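Local coordinates for cystathionine beta-lyase family protein, YNBB B.subtilis ortholog (Clostridium acetobutylicum, PDB 3HVY), which is a putative PLP-dependent lyase of the methionine gamma-lyase family, probably cleaving sulfur amino acids and perhaps involved in aluminium resistance, at residues D[344-357]-D[413-425]. Numbering follows the deposited sequence. Where two conformers were deposited one is given.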
ATOM      1  N   LYS D 344      28.372 -17.907  26.737  1.00 35.35           N
ATOM      2  CA  LYS D 344      29.006 -17.161  25.620  1.00 34.62           C
ATOM      3  C   LYS D 344      28.094 -17.082  24.394  1.00 32.12           C
ATOM      4  O   LYS D 344      27.938 -16.026  23.769  1.00 32.61           O
ATOM      5  CB  LYS D 344      30.368 -17.770  25.272  1.00 31.69           C
ATOM      6  CG  LYS D 344      31.430 -17.547  26.328  1.00 39.93           C
ATOM      7  CD  LYS D 344      32.689 -18.298  25.952  1.00 43.31           C
ATOM      8  CE  LYS D 344      33.812 -18.058  26.917  1.00 47.83           C
ATOM      9  NZ  LYS D 344      34.967 -18.891  26.503  1.00 45.14           N
ATOM     10  N   LEU D 345      27.471 -18.205  24.060  1.00 32.47           N
ATOM     11  CA  LEU D 345      26.540 -18.246  22.955  1.00 33.72           C
ATOM     12  C   LEU D 345      25.388 -17.266  23.143  1.00 35.52           C
ATOM     13  O   LEU D 345      25.022 -16.522  22.224  1.00 32.78           O
ATOM     14  CB  LEU D 345      25.977 -19.656  22.814  1.00 33.15           C
ATOM     15  CG  LEU D 345      24.859 -19.925  21.800  1.00 37.04           C
ATOM     16  CD1 LEU D 345      25.192 -19.474  20.392  1.00 30.17           C
ATOM     17  CD2 LEU D 345      24.498 -21.415  21.813  1.00 35.83           C
ATOM     18  N   ILE D 346      24.796 -17.308  24.327  1.00 36.23           N
ATOM     19  CA  ILE D 346      23.599 -16.529  24.594  1.00 37.72           C
ATOM     20  C   ILE D 346      23.952 -15.072  24.639  1.00 35.86           C
ATOM     21  O   ILE D 346      23.287 -14.249  24.006  1.00 36.92           O
ATOM     22  CB  ILE D 346      22.908 -16.986  25.885  1.00 38.86           C
ATOM     23  CG1 ILE D 346      22.223 -18.351  25.617  1.00 42.44           C
ATOM     24  CG2 ILE D 346      21.939 -15.919  26.374  1.00 36.10           C
ATOM     25  CD1 ILE D 346      21.950 -19.160  26.884  1.00 40.36           C
ATOM     26  N   ASP D 347      25.037 -14.765  25.324  1.00 35.29           N
ATOM     27  CA  ASP D 347      25.508 -13.403  25.413  1.00 36.00           C
ATOM     28  C   ASP D 347      25.781 -12.823  24.025  1.00 36.34           C
ATOM     29  O   ASP D 347      25.507 -11.660  23.778  1.00 31.32           O
ATOM     30  CB  ASP D 347      26.767 -13.315  26.275  1.00 36.83           C
ATOM     31  CG  ASP D 347      26.472 -13.427  27.793  1.00 46.08           C
ATOM     32  OD1 ASP D 347      25.278 -13.549  28.182  1.00 35.44           O
ATOM     33  OD2 ASP D 347      27.449 -13.379  28.596  1.00 41.79           O
ATOM     34  N   PHE D 348      26.331 -13.637  23.124  1.00 36.33           N
ATOM     35  CA  PHE D 348      26.698 -13.158  21.796  1.00 35.48           C
ATOM     36  C   PHE D 348      25.440 -12.816  20.987  1.00 33.74           C
ATOM     37  O   PHE D 348      25.367 -11.745  20.329  1.00 32.03           O
ATOM     38  CB  PHE D 348      27.539 -14.201  21.051  1.00 33.71           C
ATOM     39  CG  PHE D 348      27.968 -13.749  19.670  1.00 32.27           C
ATOM     40  CD1 PHE D 348      29.158 -13.048  19.510  1.00 33.17           C
ATOM     41  CD2 PHE D 348      27.198 -14.049  18.545  1.00 35.24           C
ATOM     42  CE1 PHE D 348      29.575 -12.622  18.234  1.00 31.36           C
ATOM     43  CE2 PHE D 348      27.593 -13.626  17.272  1.00 36.86           C
ATOM     44  CZ  PHE D 348      28.796 -12.918  17.129  1.00 32.63           C
ATOM     45  N   ILE D 349      24.468 -13.725  21.044  1.00 35.25           N
ATOM     46  CA  ILE D 349      23.191 -13.568  20.324  1.00 34.34           C
ATOM     47  C   ILE D 349      22.417 -12.377  20.856  1.00 34.94           C
ATOM     48  O   ILE D 349      21.951 -11.537  20.063  1.00 31.28           O
ATOM     49  CB  ILE D 349      22.380 -14.870  20.294  1.00 37.38           C
ATOM     50  CG1 ILE D 349      23.175 -15.895  19.436  1.00 39.75           C
ATOM     51  CG2 ILE D 349      21.022 -14.666  19.660  1.00 29.28           C
ATOM     52  CD1 ILE D 349      22.421 -17.073  18.990  1.00 41.91           C
ATOM     53  N   LYS D 350      22.351 -12.243  22.174  1.00 33.42           N
ATOM     54  CA  LYS D 350      21.724 -11.066  22.777  1.00 36.94           C
ATOM     55  C   LYS D 350      22.432  -9.767  22.347  1.00 36.07           C
ATOM     56  O   LYS D 350      21.792  -8.725  22.134  1.00 33.86           O
ATOM     57  CB  LYS D 350      21.700 -11.181  24.297  1.00 36.70           C
ATOM     58  CG  LYS D 350      20.660 -12.152  24.848  1.00 37.17           C
ATOM     59  CD  LYS D 350      20.844 -12.276  26.392  1.00 47.39           C
ATOM     60  CE  LYS D 350      19.715 -13.012  27.120  1.00 58.61           C
ATOM     61  NZ  LYS D 350      18.677 -12.111  27.787  1.00 63.41           N
ATOM     62  N   GLY D 351      23.743  -9.822  22.200  1.00 35.27           N
ATOM     63  CA  GLY D 351      24.489  -8.660  21.772  1.00 32.17           C
ATOM     64  C   GLY D 351      24.111  -8.273  20.357  1.00 34.89           C
ATOM     65  O   GLY D 351      24.022  -7.087  20.052  1.00 32.26           O
ATOM     66  N   ILE D 352      23.863  -9.271  19.501  1.00 32.35           N
ATOM     67  CA  ILE D 352      23.442  -9.010  18.135  1.00 33.94           C
ATOM     68  C   ILE D 352      22.115  -8.261  18.159  1.00 33.57           C
ATOM     69  O   ILE D 352      21.957  -7.266  17.476  1.00 30.43           O
ATOM     70  CB  ILE D 352      23.342 -10.295  17.270  1.00 30.49           C
ATOM     71  CG1 ILE D 352      24.739 -10.874  17.034  1.00 32.55           C
ATOM     72  CG2 ILE D 352      22.681  -9.976  15.857  1.00 32.50           C
ATOM     73  CD1 ILE D 352      25.713  -9.981  16.274  1.00 30.06           C
ATOM     74  N   GLN D 353      21.187  -8.718  18.985  1.00 31.72           N
ATOM     75  CA  GLN D 353      19.899  -8.041  19.138  1.00 32.42           C
ATOM     76  C   GLN D 353      20.110  -6.596  19.590  1.00 32.42           C
ATOM     77  O   GLN D 353      19.519  -5.656  19.048  1.00 30.67           O
ATOM     78  CB  GLN D 353      18.999  -8.787  20.142  1.00 34.34           C
ATOM     79  CG  GLN D 353      17.555  -8.204  20.311  1.00 33.88           C
ATOM     80  CD  GLN D 353      16.634  -8.534  19.162  1.00 33.56           C
ATOM     81  OE1 GLN D 353      16.720  -9.605  18.594  1.00 36.04           O
ATOM     82  NE2 GLN D 353      15.704  -7.642  18.861  1.00 29.79           N
ATOM     83  N   THR D 354      20.999  -6.406  20.539  1.00 33.48           N
ATOM     84  CA  THR D 354      21.233  -5.062  21.027  1.00 33.58           C
ATOM     85  C   THR D 354      21.899  -4.186  19.985  1.00 32.71           C
ATOM     86  O   THR D 354      21.805  -2.960  20.092  1.00 29.55           O
ATOM     87  CB  THR D 354      22.073  -5.023  22.339  1.00 35.40           C
ATOM     88  OG1 THR D 354      23.404  -5.348  22.040  1.00 39.82           O
ATOM     89  CG2 THR D 354      21.587  -5.991  23.353  1.00 27.48           C
ATOM     90  N   ALA D 355      22.562  -4.788  18.972  1.00 30.21           N
ATOM     91  CA  ALA D 355      23.162  -4.007  17.864  1.00 31.75           C
ATOM     92  C   ALA D 355      22.179  -3.736  16.733  1.00 30.88           C
ATOM     93  O   ALA D 355      22.580  -3.225  15.668  1.00 29.82           O
ATOM     94  CB  ALA D 355      24.339  -4.776  17.255  1.00 30.37           C
ATOM     95  N   SER D 356      20.910  -4.099  16.914  1.00 29.85           N
ATOM     96  CA  SER D 356      19.939  -3.988  15.794  1.00 32.83           C
ATOM     97  C   SER D 356      19.205  -2.681  15.844  1.00 26.86           C
ATOM     98  O   SER D 356      19.031  -2.108  16.922  1.00 29.53           O
ATOM     99  CB  SER D 356      18.942  -5.130  15.841  1.00 33.80           C
ATOM    100  OG  SER D 356      19.615  -6.386  15.745  1.00 34.37           O
ATOM    101  N   PRO D 357      18.759  -2.183  14.684  1.00 28.60           N
ATOM    102  CA  PRO D 357      18.027  -0.901  14.649  1.00 29.12           C
ATOM    103  C   PRO D 357      16.580  -0.985  15.146  1.00 31.06           C
ATOM    104  O   PRO D 357      16.026   0.029  15.604  1.00 29.01           O
ATOM    105  CB  PRO D 357      18.017  -0.558  13.167  1.00 29.76           C
ATOM    106  CG  PRO D 357      18.049  -1.882  12.490  1.00 29.65           C
ATOM    107  CD  PRO D 357      18.984  -2.715  13.333  1.00 28.53           C
ATOM    108  N   HIS D 413      27.073  -2.173   9.331  1.00 27.47           N
ATOM    109  CA  HIS D 413      26.175  -2.684  10.350  1.00 28.71           C
ATOM    110  C   HIS D 413      26.619  -4.038  10.886  1.00 27.09           C
ATOM    111  O   HIS D 413      26.770  -4.208  12.089  1.00 29.21           O
ATOM    112  CB  HIS D 413      24.718  -2.742   9.858  1.00 27.60           C
ATOM    113  CG  HIS D 413      23.759  -3.136  10.932  1.00 31.86           C
ATOM    114  ND1 HIS D 413      22.629  -3.887  10.684  1.00 28.44           N
ATOM    115  CD2 HIS D 413      23.796  -2.936  12.275  1.00 33.15           C
ATOM    116  CE1 HIS D 413      21.993  -4.100  11.829  1.00 31.69           C
ATOM    117  NE2 HIS D 413      22.673  -3.518  12.806  1.00 30.27           N
ATOM    118  N   ALA D 414      26.900  -4.970   9.998  1.00 27.21           N
ATOM    119  CA  ALA D 414      27.380  -6.304  10.387  1.00 29.70           C
ATOM    120  C   ALA D 414      28.603  -6.249  11.285  1.00 31.07           C
ATOM    121  O   ALA D 414      28.694  -6.898  12.350  1.00 28.83           O
ATOM    122  CB  ALA D 414      27.674  -7.120   9.113  1.00 29.18           C
ATOM    123  N   LYS D 415      29.557  -5.441  10.846  1.00 29.77           N
ATOM    124  CA  LYS D 415      30.849  -5.232  11.566  1.00 30.63           C
ATOM    125  C   LYS D 415      30.586  -4.661  12.946  1.00 31.48           C
ATOM    126  O   LYS D 415      31.045  -5.203  13.948  1.00 35.89           O
ATOM    127  CB  LYS D 415      31.733  -4.329  10.660  1.00 32.07           C
ATOM    128  CG  LYS D 415      32.870  -3.542  11.238  1.00 36.92           C
ATOM    129  CD  LYS D 415      33.496  -2.708  10.091  1.00 40.84           C
ATOM    130  CE  LYS D 415      33.019  -1.332  10.103  1.00 44.66           C
ATOM    131  NZ  LYS D 415      33.672  -0.602   9.012  1.00 40.39           N
ATOM    132  N   LEU D 416      29.767  -3.627  13.026  1.00 32.41           N
ATOM    133  CA  LEU D 416      29.460  -2.996  14.321  1.00 32.11           C
ATOM    134  C   LEU D 416      28.758  -3.980  15.255  1.00 30.24           C
ATOM    135  O   LEU D 416      29.058  -4.064  16.448  1.00 30.83           O
ATOM    136  CB  LEU D 416      28.599  -1.730  14.100  1.00 32.27           C
ATOM    137  CG  LEU D 416      29.358  -0.538  13.425  1.00 39.77           C
ATOM    138  CD1 LEU D 416      28.463   0.638  12.968  1.00 45.31           C
ATOM    139  CD2 LEU D 416      30.445  -0.030  14.352  1.00 40.77           C
ATOM    140  N   GLY D 417      27.855  -4.753  14.686  1.00 31.71           N
ATOM    141  CA  GLY D 417      27.134  -5.765  15.440  1.00 31.40           C
ATOM    142  C   GLY D 417      28.067  -6.794  16.029  1.00 31.68           C
ATOM    143  O   GLY D 417      27.939  -7.143  17.202  1.00 31.29           O
ATOM    144  N   VAL D 418      29.028  -7.273  15.232  1.00 31.45           N
ATOM    145  CA  VAL D 418      29.980  -8.253  15.754  1.00 31.39           C
ATOM    146  C   VAL D 418      30.841  -7.675  16.875  1.00 30.34           C
ATOM    147  O   VAL D 418      31.095  -8.359  17.866  1.00 31.35           O
ATOM    148  CB  VAL D 418      30.808  -8.881  14.615  1.00 28.09           C
ATOM    149  CG1 VAL D 418      31.955  -9.805  15.164  1.00 31.72           C
ATOM    150  CG2 VAL D 418      29.851  -9.600  13.680  1.00 35.98           C
ATOM    151  N   LEU D 419      31.272  -6.418  16.727  1.00 28.19           N
ATOM    152  CA  LEU D 419      32.078  -5.791  17.735  1.00 31.65           C
ATOM    153  C   LEU D 419      31.264  -5.646  19.021  1.00 32.72           C
ATOM    154  O   LEU D 419      31.775  -5.936  20.115  1.00 31.53           O
ATOM    155  CB  LEU D 419      32.595  -4.420  17.300  1.00 32.46           C
ATOM    156  CG  LEU D 419      33.443  -4.345  16.034  1.00 35.18           C
ATOM    157  CD1 LEU D 419      33.941  -2.894  15.834  1.00 41.42           C
ATOM    158  CD2 LEU D 419      34.613  -5.370  16.059  1.00 39.20           C
ATOM    159  N   ILE D 420      30.010  -5.221  18.891  1.00 32.76           N
ATOM    160  CA  ILE D 420      29.161  -5.095  20.055  1.00 33.61           C
ATOM    161  C   ILE D 420      28.970  -6.455  20.700  1.00 32.46           C
ATOM    162  O   ILE D 420      29.194  -6.619  21.881  1.00 35.22           O
ATOM    163  CB  ILE D 420      27.794  -4.464  19.713  1.00 33.67           C
ATOM    164  CG1 ILE D 420      28.002  -2.999  19.378  1.00 31.17           C
ATOM    165  CG2 ILE D 420      26.818  -4.600  20.883  1.00 26.33           C
ATOM    166  CD1 ILE D 420      26.846  -2.385  18.558  1.00 33.78           C
ATOM    167  N   ALA D 421      28.619  -7.450  19.911  1.00 33.46           N
ATOM    168  CA  ALA D 421      28.455  -8.786  20.444  1.00 34.44           C
ATOM    169  C   ALA D 421      29.755  -9.348  21.082  1.00 35.02           C
ATOM    170  O   ALA D 421      29.737  -9.913  22.188  1.00 34.35           O
ATOM    171  CB  ALA D 421      27.934  -9.711  19.348  1.00 33.16           C
ATOM    172  N   LEU D 422      30.884  -9.216  20.384  1.00 36.44           N
ATOM    173  CA  LEU D 422      32.158  -9.742  20.887  1.00 32.59           C
ATOM    174  C   LEU D 422      32.593  -9.077  22.204  1.00 34.73           C
ATOM    175  O   LEU D 422      33.196  -9.724  23.058  1.00 34.00           O
ATOM    176  CB  LEU D 422      33.247  -9.569  19.818  1.00 35.48           C
ATOM    177  CG  LEU D 422      34.673 -10.056  20.161  1.00 36.25           C
ATOM    178  CD1 LEU D 422      34.706 -11.509  20.696  1.00 33.85           C
ATOM    179  CD2 LEU D 422      35.632  -9.873  18.929  1.00 29.90           C
ATOM    180  N   SER D 423      32.282  -7.791  22.346  0.50 35.43           N
ATOM    181  CA  SER D 423      32.626  -7.018  23.549  0.50 37.39           C
ATOM    182  C   SER D 423      31.817  -7.450  24.769  0.50 37.92           C
ATOM    183  O   SER D 423      32.033  -6.949  25.865  0.50 39.52           O
ATOM    184  CB  SER D 423      32.434  -5.531  23.301  0.50 36.95           C
ATOM    185  OG  SER D 423      33.312  -5.065  22.289  0.50 33.68           O
ATOM    186  N   LYS D 424      30.852  -8.335  24.562  1.00 38.49           N
ATOM    187  CA  LYS D 424      30.186  -9.002  25.666  1.00 42.46           C
ATOM    188  C   LYS D 424      30.902 -10.291  26.103  1.00 45.47           C
ATOM    189  O   LYS D 424      30.559 -10.864  27.117  1.00 46.45           O
ATOM    190  CB  LYS D 424      28.749  -9.308  25.311  1.00 40.33           C
ATOM    191  CG  LYS D 424      28.001  -8.094  24.777  1.00 41.67           C
ATOM    192  CD  LYS D 424      26.575  -8.021  25.166  1.00 48.66           C
ATOM    193  CE  LYS D 424      26.042  -9.400  25.611  1.00 55.81           C
ATOM    194  NZ  LYS D 424      24.555  -9.574  25.749  1.00 43.90           N
ATOM    195  N   LEU D 425      31.878 -10.764  25.337  1.00 48.71           N
ATOM    196  CA  LEU D 425      32.581 -11.990  25.701  1.00 49.21           C
ATOM    197  C   LEU D 425      34.029 -11.741  26.116  1.00 53.22           C
ATOM    198  O   LEU D 425      34.530 -12.416  27.028  1.00 54.04           O
ATOM    199  CB  LEU D 425      32.589 -13.010  24.549  1.00 45.27           C
ATOM    200  CG  LEU D 425      31.340 -13.354  23.769  1.00 45.85           C
ATOM    201  CD1 LEU D 425      31.703 -14.460  22.776  1.00 39.70           C
ATOM    202  CD2 LEU D 425      30.158 -13.733  24.612  1.00 36.75           C
TER
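His-413 donates from NE2 to the carbonyl O of Ala-355, a 2.9 Å bond with an N-H...O angle of 158°; the acceptor lies in the imidazole plane, though NE2 is tilted from the plane of the carbonyl. The bond ties helix 411-422 to the turn after helix 342-354, in the C-terminal part of a fold type I PLP-dependent enzyme. Helix 342-354 lies against edge strand 376-379 of the antiparallel sheet, and helix 411-422 also packs on helices 287-317 and 18-55; the short segments run roughly antiparallel at 137°, axes 7.8 Å apart. With CG anti to the backbone N (chi1 -174°), the His-413 ring reaches this turn; CD of Pro-357 approaches CE1 at 3.6 Å, and Phe-295 of a second subunit meets the same ring edge-to-face. Small residues let the helices close in. Gly-351 turns its bare CA to Ala-421 CA, 4.2 Å away, and Ala-355 CB presses on Gly-417 CA at a tight 3.5 Å. Ile-420 straddles this region, its CG2 beside Thr-354 OG1 and its CD1 against Ala-355 CB. Thr-354 OG1 itself turns back to Gly-351 O, which also accepts from Ala-355 N. On the other flank the Ala-421 methyl sits over one face of Phe-348 in a CH-pi contact, 3.8 Å from the ring centroid, with Ile-352 CD1 beside it; Met-315 of helix 287-317 also touches this phenyl. Beyond the glycine, Lys-424, bent at chi2 and chi3, folds across helix 342-354 toward Asp-347 O, while Asp-347 OD2 pairs with Lys-343. Leu-425 finishes the interface, its CD2 lying 3.3 Å from Lys-344 O.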